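Local coordinates for salmonella typhimurium DB7155 bacteriophage DET7 tailspike (Bacteriophage, PDB 2V5I), which binds and probably hydrolyses the O-antigen polysaccharide of its Salmonella host, serving the phage as a trimeric, beta-helical receptor-binding tailspike, at residues A[100-105]-A[126-131]; A[243-248]-A[278-283]; A[314-319]-A[338-343]. All blocks are in the same frame, centred on the assembly; numbering follows the deposited sequence.

Contact 1 (A[100-105]-A[126-131]); sequences IFPWDA and EGYQPG
Ile100 lies over one face of the Tyr128 ring, and this pair makes the tight end of a contact between two loop segments. Ile100 CG1 stands 4.2 Å from the centroid of the Tyr128 ring and 15° off its normal, a CH-pi contact. With CG1 placed between the backbone N and the carbonyl carbon (chi1 60°), CD1 of Ile100 can run on to the phenol end, 3.7 Å from Tyr128 CZ, and also touch Pro130 CB at 4.0 Å. CD of Pro102 reaches CE1 of Tyr128 at 4.0 Å, and CH2 of Trp103 comes to the phenol ring at its edge, the two side chains crossing at about a right angle. The backbones of Ile100 and Tyr128 form a single antiparallel bridge, a hydrogen-bonded pair: Ile100 N to Tyr128 O is 2.9 Å, and Tyr128 N to Ile100 O is 3.0 Å. Ile100 O comes to 3.2 Å from Gly127 CA, an approach that the lack of a side chain allows, and the positive phi of Gly127 also suits glycine.

The other end is looser and partly exposed. There CE1 of Phe101 meets CD of Glu126 at 3.8 Å, ring and carboxylate planes 46° apart, while the Glu126 carboxylate has its salt bridge with Lys121. Gly127 N lies at the edge of the Phe101 ring, and Trp103 covers one face.

Both segments belong to an excursion from the beta-helix, between strands 85-92 and 156-161. Tyr128 OH bonds Asp134 in helix 132-137, Trp103 makes a cation-pi contact with Arg252, and Phe101 and Glu126 both rest on Tyr224 of strand 220-224.

Contact 2 (A[243-248]-A[278-283]); sequences GGVIGV and RDSVAL
This is a parallel beta pairing between successive coils of the right-handed beta-helix, set where the chain turns a corner from one face of the solenoid to the next. Ile246 pairs with Arg278, CA to CA 4.9 Å: Arg278 N gives a hydrogen bond to Val245 O, and Gly247 N returns one to Arg278 O. Past the corner at Asp279 the ladder resumes, with Val281 N bonded to Val248 O at 2.9 Å. Gly247 and Asp279, both at positive phi, turn the corner on successive coils, and Gly247 CA makes a CA-H...O contact to Asp279 O at 3.0 Å.

On the face they share, Ile246 and Arg278 lie side by side, pointing the same way. The arginine chain bends at chi3 (-63°), and its guanidinium has Ile246 CG2 over one face, while CD1 of Ile246 is 3.7 Å from NH2 of Arg278. NE is held by Gln276. Asp279 OD2 lies in a long salt bridge with Arg278 NH1, well out of the guanidinium plane, so charge alone acts; Asp279 OD1 bonds Asn326 on the next coil. Arg278 also packs on Val281 of a second subunit. Val245 and Val248 turn to Phe258 instead.

Ser280 OG ties the corner together: anti to the carbonyl carbon, it donates to Arg278 O from above the carbonyl plane and accepts Val248 N at 3.1 Å along a nearly straight bond (169°).

Contact 3 (A[314-319]-A[338-343]); sequences PFHQLP and GMDGSG
His316 and Asp340 meet in a His-carboxylate hydrogen bond, where a long loop folds against strand 335-342 of the parallel beta-helix. The loop leaves the solenoid after strand 290-291 and returns at strand 323-330; a type II turn from Pro314 to Gln317 brings the histidine to the strand.

From CB outward, the His316 side chain stays close to the carboxylate. His316 CB is 4.1 Å from Asp340 OD2, and CG draws a little nearer. The first torsion (chi1 -59°) sets the ring beside the backbone N and chi2 turns its ND1 edge to the acid; His316 ND1 donates to Asp340 OD2 at 2.8 Å, with an angle of 161° at the hydrogen. The oxygen sits near the ring plane and is met on its anti side, ring and carboxylate planes standing 70° apart. Farther out, CE1 passes the same oxygen, and the ring stacks on His362 of strand 357-364.

Asp340 is held from several directions: OD2 also accepts from Asp295 N, OD1 from Ser294 N, and a water that takes Leu318 N gives OD1 a weak bond. The carboxylate is thus a buried junction between the strand and two parts of the loop.

Along the backbone, Gly341 N makes a weak bond to His316 O. Gly341 has no side chain where Leu318 O approaches its CA at 3.2 Å, so the loop can lie close; Leu318 O then accepts Ser342 N at 2.9 Å. The serine hydroxyl adds a further bond: Ser342 OG, which chi1 turns to stand between the serine's own backbone N and carbonyl carbon, donates to Gln317 O at 2.7 Å from above the carbonyl plane.

The three contacts follow one another along the chain, each closing before the next opens, and none touches another. Contact 2 belongs to the beta-helix proper, joining the coil of strands 244-246 and 249-251 to that of 276-278 and 280-283. Contacts 1 and 3 involve excursions: 100-105 and 126-131 lie in a long insertion, and 314-319 folds back on strand 335-342, which belongs to the other parallel strand series. Centres of contacts 1 and 2 are 24 Å apart, of 2 and 3 21 Å, and of 1 and 3 33 Å. A regular stacked solenoid thus carries irregular loops, while at contact 2 it also packs against neighbouring subunits of the trimer.

Contact 1 (A[100-105]-A[126-131])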
ATOM      1  N   ILE A 100      18.414 -29.335 -11.281  1.00  8.58           N
ATOM      2  CA  ILE A 100      19.420 -28.314 -11.058  1.00 10.20           C
ATOM      3  C   ILE A 100      19.006 -27.377  -9.913  1.00 11.07           C
ATOM      4  O   ILE A 100      17.844 -27.384  -9.470  1.00  9.71           O
ATOM      5  CB  ILE A 100      19.756 -27.500 -12.336  1.00  9.82           C
ATOM      6  CG1 ILE A 100      18.509 -26.803 -12.862  1.00 10.14           C
ATOM      7  CG2 ILE A 100      20.422 -28.380 -13.370  1.00 11.69           C
ATOM      8  CD1 ILE A 100      18.767 -25.691 -13.858  1.00 11.75           C
ATOM      9  N   PHE A 101      20.021 -26.711  -9.348  1.00 11.75           N
ATOM     10  CA  PHE A 101      19.881 -25.887  -8.172  1.00 13.45           C
ATOM     11  C   PHE A 101      20.771 -24.653  -8.296  1.00 10.88           C
ATOM     12  O   PHE A 101      21.842 -24.562  -7.668  1.00 12.79           O
ATOM     13  CB  PHE A 101      20.207 -26.697  -6.911  1.00 12.18           C
ATOM     14  CG  PHE A 101      19.720 -26.100  -5.643  1.00 13.70           C
ATOM     15  CD1 PHE A 101      18.411 -26.296  -5.218  1.00 12.14           C
ATOM     16  CD2 PHE A 101      20.542 -25.324  -4.854  1.00 15.90           C
ATOM     17  CE1 PHE A 101      17.963 -25.764  -3.998  1.00 12.11           C
ATOM     18  CE2 PHE A 101      20.082 -24.782  -3.637  1.00 17.77           C
ATOM     19  CZ  PHE A 101      18.801 -25.016  -3.223  1.00 14.69           C
ATOM     20  N   PRO A 102      20.314 -23.652  -9.116  1.00 10.92           N
ATOM     21  CA  PRO A 102      21.164 -22.512  -9.428  1.00 11.94           C
ATOM     22  C   PRO A 102      21.256 -21.455  -8.296  1.00  9.26           C
ATOM     23  O   PRO A 102      21.187 -20.253  -8.574  1.00 10.35           O
ATOM     24  CB  PRO A 102      20.511 -21.933 -10.696  1.00 11.33           C
ATOM     25  CG  PRO A 102      19.014 -22.304 -10.545  1.00 13.21           C
ATOM     26  CD  PRO A 102      19.075 -23.681  -9.913  1.00 12.30           C
ATOM     27  N   TRP A 103      21.311 -21.906  -7.051  1.00 11.11           N
ATOM     28  CA  TRP A 103      21.549 -21.022  -5.883  1.00 11.75           C
ATOM     29  C   TRP A 103      22.675 -21.606  -5.061  1.00 14.72           C
ATOM     30  O   TRP A 103      22.711 -22.807  -4.804  1.00 15.42           O
ATOM     31  CB  TRP A 103      20.292 -20.909  -5.017  1.00 11.68           C
ATOM     32  CG  TRP A 103      19.110 -20.386  -5.782  1.00  9.88           C
ATOM     33  CD1 TRP A 103      18.723 -19.072  -5.983  1.00  9.82           C
ATOM     34  CD2 TRP A 103      18.122 -21.188  -6.448  1.00 11.94           C
ATOM     35  NE1 TRP A 103      17.594 -19.041  -6.740  1.00 12.63           N
ATOM     36  CE2 TRP A 103      17.223 -20.307  -7.071  1.00 10.27           C
ATOM     37  CE3 TRP A 103      17.933 -22.556  -6.585  1.00 12.33           C
ATOM     38  CZ2 TRP A 103      16.133 -20.763  -7.808  1.00 10.53           C
ATOM     39  CZ3 TRP A 103      16.853 -23.022  -7.326  1.00 10.27           C
ATOM     40  CH2 TRP A 103      15.988 -22.119  -7.949  1.00 12.39           C
ATOM     41  N   ASP A 104      23.574 -20.751  -4.612  1.00 15.13           N
ATOM     42  CA  ASP A 104      24.671 -21.239  -3.789  1.00 18.10           C
ATOM     43  C   ASP A 104      24.335 -21.253  -2.306  1.00 20.70           C
ATOM     44  O   ASP A 104      23.239 -20.859  -1.885  1.00 19.92           O
ATOM     45  CB  ASP A 104      25.994 -20.507  -4.127  1.00 20.50           C
ATOM     46  CG  ASP A 104      26.057 -19.076  -3.610  1.00 21.97           C
ATOM     47  OD1 ASP A 104      25.289 -18.691  -2.694  1.00 21.02           O
ATOM     48  OD2 ASP A 104      26.921 -18.335  -4.157  1.00 26.64           O
ATOM     49  N   ALA A 105      25.313 -21.666  -1.501  1.00 23.44           N
ATOM     50  CA  ALA A 105      25.085 -21.856  -0.080  1.00 25.67           C
ATOM     51  C   ALA A 105      24.710 -20.581   0.649  1.00 27.58           C
ATOM     52  O   ALA A 105      23.992 -20.629   1.655  1.00 29.11           O
ATOM     53  CB  ALA A 105      26.312 -22.476   0.569  1.00 27.71           C
ATOM     54  N   GLU A 126      13.708 -30.172  -3.619  1.00 12.21           N
ATOM     55  CA  GLU A 126      14.162 -28.836  -3.973  1.00 12.12           C
ATOM     56  C   GLU A 126      14.846 -28.870  -5.331  1.00 12.79           C
ATOM     57  O   GLU A 126      15.164 -29.943  -5.865  1.00 14.69           O
ATOM     58  CB  GLU A 126      15.129 -28.298  -2.948  1.00 12.51           C
ATOM     59  CG  GLU A 126      16.391 -29.090  -2.799  1.00 14.91           C
ATOM     60  CD  GLU A 126      17.257 -28.648  -1.587  1.00 24.14           C
ATOM     61  OE1 GLU A 126      16.898 -27.731  -0.830  1.00 24.40           O
ATOM     62  OE2 GLU A 126      18.347 -29.223  -1.417  1.00 33.70           O
ATOM     63  N   GLY A 127      15.062 -27.703  -5.889  1.00 10.38           N
ATOM     64  CA  GLY A 127      15.552 -27.582  -7.262  1.00  9.47           C
ATOM     65  C   GLY A 127      14.485 -27.893  -8.276  1.00  9.45           C
ATOM     66  O   GLY A 127      13.322 -28.113  -7.932  1.00  9.69           O
ATOM     67  N   TYR A 128      14.851 -27.823  -9.550  1.00  7.57           N
ATOM     68  CA  TYR A 128      13.879 -28.171 -10.591  1.00  7.21           C
ATOM     69  C   TYR A 128      14.526 -28.880 -11.785  1.00  7.78           C
ATOM     70  O   TYR A 128      15.732 -28.751 -12.058  1.00  9.24           O
ATOM     71  CB  TYR A 128      13.108 -26.915 -11.063  1.00  8.05           C
ATOM     72  CG  TYR A 128      13.957 -25.866 -11.765  1.00  8.79           C
ATOM     73  CD1 TYR A 128      14.718 -24.914 -11.013  1.00 10.09           C
ATOM     74  CD2 TYR A 128      14.089 -25.827 -13.142  1.00 11.85           C
ATOM     75  CE1 TYR A 128      15.465 -23.948 -11.642  1.00 10.58           C
ATOM     76  CE2 TYR A 128      14.879 -24.886 -13.759  1.00 10.57           C
ATOM     77  CZ  TYR A 128      15.592 -23.940 -13.021  1.00  9.49           C
ATOM     78  OH  TYR A 128      16.371 -22.968 -13.629  1.00 11.59           O
ATOM     79  N   GLN A 129      13.688 -29.635 -12.475  1.00  8.89           N
ATOM     80  CA  GLN A 129      14.089 -30.336 -13.702  1.00  8.95           C
ATOM     81  C   GLN A 129      14.328 -29.350 -14.839  1.00 11.20           C
ATOM     82  O   GLN A 129      13.445 -28.552 -15.159  1.00 11.09           O
ATOM     83  CB  GLN A 129      13.023 -31.317 -14.130  1.00  9.06           C
ATOM     84  CG  GLN A 129      12.751 -32.451 -13.138  1.00  8.78           C
ATOM     85  CD  GLN A 129      11.410 -33.093 -13.376  1.00 11.23           C
ATOM     86  OE1 GLN A 129      11.233 -33.838 -14.324  1.00 12.55           O
ATOM     87  NE2 GLN A 129      10.441 -32.815 -12.479  1.00 10.12           N
ATOM     88  N   PRO A 130      15.528 -29.319 -15.399  1.00 10.32           N
ATOM     89  CA  PRO A 130      15.849 -28.316 -16.404  1.00 12.61           C
ATOM     90  C   PRO A 130      15.204 -28.617 -17.749  1.00 13.83           C
ATOM     91  O   PRO A 130      14.848 -29.741 -18.040  1.00 13.62           O
ATOM     92  CB  PRO A 130      17.380 -28.378 -16.481  1.00 11.80           C
ATOM     93  CG  PRO A 130      17.705 -29.748 -16.151  1.00 13.02           C
ATOM     94  CD  PRO A 130      16.684 -30.202 -15.129  1.00 11.13           C
ATOM     95  N   GLY A 131      14.997 -27.571 -18.557  1.00 13.62           N
ATOM     96  CA  GLY A 131      14.394 -27.733 -19.882  1.00 15.36           C
ATOM     97  C   GLY A 131      14.761 -26.587 -20.813  1.00 13.20           C
ATOM     98  O   GLY A 131      15.723 -25.872 -20.585  1.00 13.55           O
TER

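Contact 2 (A[243-248]-A[278-283])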
ATOM      1  N   GLY A 243     -11.572 -13.360 -11.245  1.00  8.72           N
ATOM      2  CA  GLY A 243     -10.553 -14.406 -11.451  1.00  7.51           C
ATOM      3  C   GLY A 243      -9.182 -13.853 -11.090  1.00  8.92           C
ATOM      4  O   GLY A 243      -9.007 -12.648 -11.028  1.00  9.90           O
ATOM      5  N   GLY A 244      -8.204 -14.738 -10.905  1.00  7.42           N
ATOM      6  CA  GLY A 244      -6.805 -14.322 -10.655  1.00  8.35           C
ATOM      7  C   GLY A 244      -6.196 -14.844  -9.410  1.00  7.84           C
ATOM      8  O   GLY A 244      -6.466 -15.986  -8.991  1.00  8.02           O
ATOM      9  N   VAL A 245      -5.340 -14.010  -8.831  1.00  8.36           N
ATOM     10  CA  VAL A 245      -4.447 -14.351  -7.704  1.00  9.93           C
ATOM     11  C   VAL A 245      -4.566 -13.262  -6.649  1.00  8.28           C
ATOM     12  O   VAL A 245      -4.452 -12.060  -6.987  1.00  9.82           O
ATOM     13  CB  VAL A 245      -3.002 -14.422  -8.242  1.00 12.85           C
ATOM     14  CG1 VAL A 245      -2.044 -14.741  -7.149  1.00 15.09           C
ATOM     15  CG2 VAL A 245      -2.921 -15.471  -9.359  1.00 14.45           C
ATOM     16  N   ILE A 246      -4.902 -13.652  -5.403  1.00  8.03           N
ATOM     17  CA  ILE A 246      -4.975 -12.707  -4.272  1.00  9.68           C
ATOM     18  C   ILE A 246      -4.261 -13.329  -3.073  1.00  8.25           C
ATOM     19  O   ILE A 246      -4.613 -14.403  -2.627  1.00  8.08           O
ATOM     20  CB  ILE A 246      -6.440 -12.411  -3.868  1.00 11.65           C
ATOM     21  CG1 ILE A 246      -7.277 -11.941  -5.054  1.00 12.61           C
ATOM     22  CG2 ILE A 246      -6.476 -11.298  -2.831  1.00 11.64           C
ATOM     23  CD1 ILE A 246      -8.786 -12.001  -4.776  1.00 15.78           C
ATOM     24  N   GLY A 247      -3.247 -12.650  -2.560  1.00  8.25           N
ATOM     25  CA  GLY A 247      -2.599 -13.112  -1.345  1.00  7.97           C
ATOM     26  C   GLY A 247      -1.666 -14.303  -1.439  1.00  7.33           C
ATOM     27  O   GLY A 247      -1.448 -15.002  -0.432  1.00 11.36           O
ATOM     28  N   VAL A 248      -1.069 -14.520  -2.614  1.00  6.91           N
ATOM     29  CA  VAL A 248      -0.253 -15.740  -2.831  1.00  7.39           C
ATOM     30  C   VAL A 248       1.243 -15.399  -2.888  1.00  8.17           C
ATOM     31  O   VAL A 248       1.617 -14.360  -3.403  1.00  9.00           O
ATOM     32  CB  VAL A 248      -0.652 -16.403  -4.183  1.00  7.70           C
ATOM     33  CG1 VAL A 248       0.059 -17.708  -4.408  1.00  9.30           C
ATOM     34  CG2 VAL A 248      -2.162 -16.626  -4.250  1.00  9.04           C
ATOM     35  N   ARG A 278      -3.242  -9.297  -7.013  1.00  8.04           N
ATOM     36  CA  ARG A 278      -3.282  -8.379  -5.866  1.00  8.89           C
ATOM     37  C   ARG A 278      -2.756  -9.022  -4.587  1.00 10.05           C
ATOM     38  O   ARG A 278      -2.893 -10.218  -4.370  1.00  8.34           O
ATOM     39  CB  ARG A 278      -4.712  -7.871  -5.575  1.00 11.78           C
ATOM     40  CG  ARG A 278      -5.361  -7.096  -6.702  1.00 12.45           C
ATOM     41  CD  ARG A 278      -6.588  -6.323  -6.205  1.00 14.85           C
ATOM     42  NE  ARG A 278      -7.605  -7.244  -5.721  1.00 13.50           N
ATOM     43  CZ  ARG A 278      -7.986  -7.436  -4.450  1.00 13.92           C
ATOM     44  NH1 ARG A 278      -7.445  -6.741  -3.444  1.00 16.32           N
ATOM     45  NH2 ARG A 278      -8.900  -8.362  -4.152  1.00 15.06           N
ATOM     46  N   ASP A 279      -2.080  -8.212  -3.776  1.00  8.93           N
ATOM     47  CA  ASP A 279      -1.631  -8.630  -2.454  1.00  8.08           C
ATOM     48  C   ASP A 279      -0.742  -9.884  -2.518  1.00 10.43           C
ATOM     49  O   ASP A 279      -0.763 -10.719  -1.620  1.00 12.96           O
ATOM     50  CB  ASP A 279      -2.834  -8.887  -1.524  1.00 10.27           C
ATOM     51  CG  ASP A 279      -3.793  -7.714  -1.349  1.00 23.03           C
ATOM     52  OD1 ASP A 279      -3.506  -6.542  -1.681  1.00 32.01           O
ATOM     53  OD2 ASP A 279      -4.898  -8.006  -0.785  1.00 27.27           O
ATOM     54  N   SER A 280       0.077  -9.972  -3.570  1.00  7.69           N
ATOM     55  CA  SER A 280       0.858 -11.193  -3.840  1.00  8.61           C
ATOM     56  C   SER A 280       2.351 -10.890  -3.986  1.00  9.57           C
ATOM     57  O   SER A 280       2.760  -9.755  -4.137  1.00  9.76           O
ATOM     58  CB  SER A 280       0.326 -11.914  -5.059  1.00 10.34           C
ATOM     59  OG  SER A 280      -1.004 -12.338  -4.860  1.00  9.02           O
ATOM     60  N   VAL A 281       3.174 -11.934  -3.816  1.00  6.42           N
ATOM     61  CA  VAL A 281       4.622 -11.771  -3.646  1.00  9.30           C
ATOM     62  C   VAL A 281       5.334 -12.816  -4.461  1.00  8.12           C
ATOM     63  O   VAL A 281       4.976 -13.997  -4.399  1.00  7.44           O
ATOM     64  CB  VAL A 281       5.007 -11.981  -2.169  1.00  9.17           C
ATOM     65  CG1 VAL A 281       6.496 -11.805  -2.021  1.00 11.10           C
ATOM     66  CG2 VAL A 281       4.256 -10.963  -1.262  1.00 11.50           C
ATOM     67  N   ALA A 282       6.305 -12.381  -5.309  1.00  6.81           N
ATOM     68  CA  ALA A 282       7.181 -13.343  -6.035  1.00  7.65           C
ATOM     69  C   ALA A 282       8.598 -13.129  -5.560  1.00  6.41           C
ATOM     70  O   ALA A 282       9.111 -12.017  -5.619  1.00  9.32           O
ATOM     71  CB  ALA A 282       7.090 -13.181  -7.545  1.00  8.44           C
ATOM     72  N   LEU A 283       9.268 -14.220  -5.130  1.00  7.17           N
ATOM     73  CA  LEU A 283      10.621 -14.173  -4.567  1.00  8.86           C
ATOM     74  C   LEU A 283      11.527 -15.117  -5.395  1.00  9.41           C
ATOM     75  O   LEU A 283      11.173 -16.297  -5.639  1.00  8.70           O
ATOM     76  CB  LEU A 283      10.597 -14.658  -3.107  1.00 10.05           C
ATOM     77  CG  LEU A 283       9.762 -13.847  -2.127  1.00 11.00           C
ATOM     78  CD1 LEU A 283       9.918 -14.520  -0.794  1.00 16.73           C
ATOM     79  CD2 LEU A 283      10.167 -12.458  -2.085  1.00 10.99           C
TER

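Contact 3 (A[314-319]-A[338-343])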
ATOM      1  N   PRO A 314      -2.877  -3.923 -32.654  1.00 14.33           N
ATOM      2  CA  PRO A 314      -1.550  -4.439 -32.968  1.00 12.54           C
ATOM      3  C   PRO A 314      -0.934  -5.295 -31.848  1.00 12.13           C
ATOM      4  O   PRO A 314      -1.373  -5.242 -30.680  1.00 11.20           O
ATOM      5  CB  PRO A 314      -0.698  -3.184 -33.161  1.00 14.55           C
ATOM      6  CG  PRO A 314      -1.673  -2.099 -33.448  1.00 16.69           C
ATOM      7  CD  PRO A 314      -2.913  -2.455 -32.735  1.00 15.66           C
ATOM      8  N   PHE A 315       0.063  -6.080 -32.194  1.00 12.90           N
ATOM      9  CA  PHE A 315       0.735  -6.891 -31.208  1.00 11.90           C
ATOM     10  C   PHE A 315       1.280  -5.982 -30.081  1.00 11.84           C
ATOM     11  O   PHE A 315       1.778  -4.876 -30.328  1.00 12.36           O
ATOM     12  CB  PHE A 315       1.862  -7.747 -31.789  1.00 12.45           C
ATOM     13  CG  PHE A 315       1.377  -8.911 -32.631  1.00 13.58           C
ATOM     14  CD1 PHE A 315       0.407  -9.779 -32.161  1.00 17.16           C
ATOM     15  CD2 PHE A 315       1.940  -9.164 -33.867  1.00 20.85           C
ATOM     16  CE1 PHE A 315      -0.023 -10.874 -32.901  1.00 15.71           C
ATOM     17  CE2 PHE A 315       1.499 -10.292 -34.648  1.00 18.75           C
ATOM     18  CZ  PHE A 315       0.554 -11.124 -34.170  1.00 18.30           C
ATOM     19  N   HIS A 316       1.053  -6.453 -28.852  1.00 11.89           N
ATOM     20  CA  HIS A 316       1.442  -5.774 -27.626  1.00 10.51           C
ATOM     21  C   HIS A 316       0.463  -4.644 -27.232  1.00 10.63           C
ATOM     22  O   HIS A 316       0.743  -3.900 -26.303  1.00 11.67           O
ATOM     23  CB  HIS A 316       2.904  -5.318 -27.624  1.00 10.63           C
ATOM     24  CG  HIS A 316       3.874  -6.446 -27.801  1.00 12.82           C
ATOM     25  ND1 HIS A 316       3.950  -7.517 -26.939  1.00 14.04           N
ATOM     26  CD2 HIS A 316       4.804  -6.661 -28.757  1.00 14.15           C
ATOM     27  CE1 HIS A 316       4.899  -8.343 -27.360  1.00 18.25           C
ATOM     28  NE2 HIS A 316       5.434  -7.846 -28.468  1.00 16.64           N
ATOM     29  N   GLN A 317      -0.659  -4.539 -27.940  1.00  9.80           N
ATOM     30  CA  GLN A 317      -1.655  -3.478 -27.673  1.00 10.05           C
ATOM     31  C   GLN A 317      -3.050  -4.013 -27.249  1.00  9.89           C
ATOM     32  O   GLN A 317      -4.025  -3.277 -27.305  1.00 10.01           O
ATOM     33  CB  GLN A 317      -1.750  -2.500 -28.866  1.00 11.86           C
ATOM     34  CG  GLN A 317      -0.405  -1.889 -29.167  1.00 12.41           C
ATOM     35  CD  GLN A 317      -0.476  -0.685 -30.061  1.00 20.70           C
ATOM     36  OE1 GLN A 317      -1.495  -0.006 -30.129  1.00 22.33           O
ATOM     37  NE2 GLN A 317       0.622  -0.416 -30.762  1.00 20.41           N
ATOM     38  N   LEU A 318      -3.165  -5.276 -26.848  1.00  9.44           N
ATOM     39  CA  LEU A 318      -4.463  -5.784 -26.400  1.00  9.77           C
ATOM     40  C   LEU A 318      -4.950  -5.086 -25.138  1.00 10.52           C
ATOM     41  O   LEU A 318      -4.136  -4.751 -24.267  1.00  8.06           O
ATOM     42  CB  LEU A 318      -4.445  -7.281 -26.175  1.00  9.43           C
ATOM     43  CG  LEU A 318      -4.368  -8.146 -27.452  1.00  8.40           C
ATOM     44  CD1 LEU A 318      -4.042  -9.590 -27.029  1.00 10.72           C
ATOM     45  CD2 LEU A 318      -5.610  -8.086 -28.306  1.00 10.20           C
ATOM     46  N   PRO A 319      -6.267  -4.875 -25.044  1.00 11.01           N
ATOM     47  CA  PRO A 319      -6.862  -4.304 -23.797  1.00 10.13           C
ATOM     48  C   PRO A 319      -7.047  -5.351 -22.710  1.00  8.85           C
ATOM     49  O   PRO A 319      -8.165  -5.740 -22.345  1.00 10.39           O
ATOM     50  CB  PRO A 319      -8.182  -3.751 -24.307  1.00  9.97           C
ATOM     51  CG  PRO A 319      -8.581  -4.721 -25.313  1.00 11.61           C
ATOM     52  CD  PRO A 319      -7.310  -5.112 -26.055  1.00 12.58           C
ATOM     53  N   GLY A 338       6.709  -7.910 -15.768  1.00  9.34           N
ATOM     54  CA  GLY A 338       6.640  -7.897 -17.216  1.00  9.26           C
ATOM     55  C   GLY A 338       5.208  -7.737 -17.641  1.00  9.99           C
ATOM     56  O   GLY A 338       4.321  -8.388 -17.120  1.00 11.91           O
ATOM     57  N   MET A 339       4.935  -6.785 -18.527  1.00 10.91           N
ATOM     58  CA  MET A 339       3.591  -6.686 -19.063  1.00 11.72           C
ATOM     59  C   MET A 339       3.585  -6.083 -20.450  1.00 11.06           C
ATOM     60  O   MET A 339       4.609  -5.599 -20.938  1.00 11.67           O
ATOM     61  CB  MET A 339       2.696  -5.888 -18.149  1.00 15.83           C
ATOM     62  CG  MET A 339       3.247  -4.630 -17.739  1.00 15.99           C
ATOM     63  SD  MET A 339       2.002  -3.611 -16.827  1.00 20.10           S
ATOM     64  CE  MET A 339       1.679  -4.570 -15.420  1.00 24.18           C
ATOM     65  N   ASP A 340       2.451  -6.235 -21.107  1.00 10.29           N
ATOM     66  CA  ASP A 340       2.179  -5.551 -22.394  1.00 10.34           C
ATOM     67  C   ASP A 340       0.712  -5.134 -22.449  1.00  8.72           C
ATOM     68  O   ASP A 340      -0.052  -5.395 -21.481  1.00  9.97           O
ATOM     69  CB  ASP A 340       2.615  -6.379 -23.616  1.00 10.22           C
ATOM     70  CG  ASP A 340       1.629  -7.501 -24.040  1.00 12.76           C
ATOM     71  OD1 ASP A 340       0.562  -7.641 -23.431  1.00 13.76           O
ATOM     72  OD2 ASP A 340       2.007  -8.277 -25.007  1.00 13.86           O
ATOM     73  N   GLY A 341       0.311  -4.429 -23.500  1.00  9.82           N
ATOM     74  CA  GLY A 341      -1.062  -4.106 -23.728  1.00  9.65           C
ATOM     75  C   GLY A 341      -1.346  -2.632 -23.731  1.00 10.42           C
ATOM     76  O   GLY A 341      -0.454  -1.828 -23.500  1.00 10.89           O
ATOM     77  N   SER A 342      -2.575  -2.290 -24.060  1.00 10.04           N
ATOM     78  CA  SER A 342      -3.056  -0.904 -24.073  1.00 10.15           C
ATOM     79  C   SER A 342      -4.106  -0.657 -23.003  1.00 11.35           C
ATOM     80  O   SER A 342      -4.852  -1.564 -22.598  1.00 12.81           O
ATOM     81  CB  SER A 342      -3.573  -0.522 -25.451  1.00 12.85           C
ATOM     82  OG  SER A 342      -4.804  -1.163 -25.811  1.00 14.46           O
ATOM     83  N   GLY A 343      -4.200   0.604 -22.559  1.00 10.95           N
ATOM     84  CA  GLY A 343      -5.188   0.957 -21.586  1.00 11.02           C
ATOM     85  C   GLY A 343      -4.789   0.511 -20.208  1.00 12.89           C
ATOM     86  O   GLY A 343      -3.729  -0.097 -19.995  1.00 15.40           O
TER
HETATM   87  O   HOH W   1      -1.076  -7.280 -26.120  1.00 12.85           O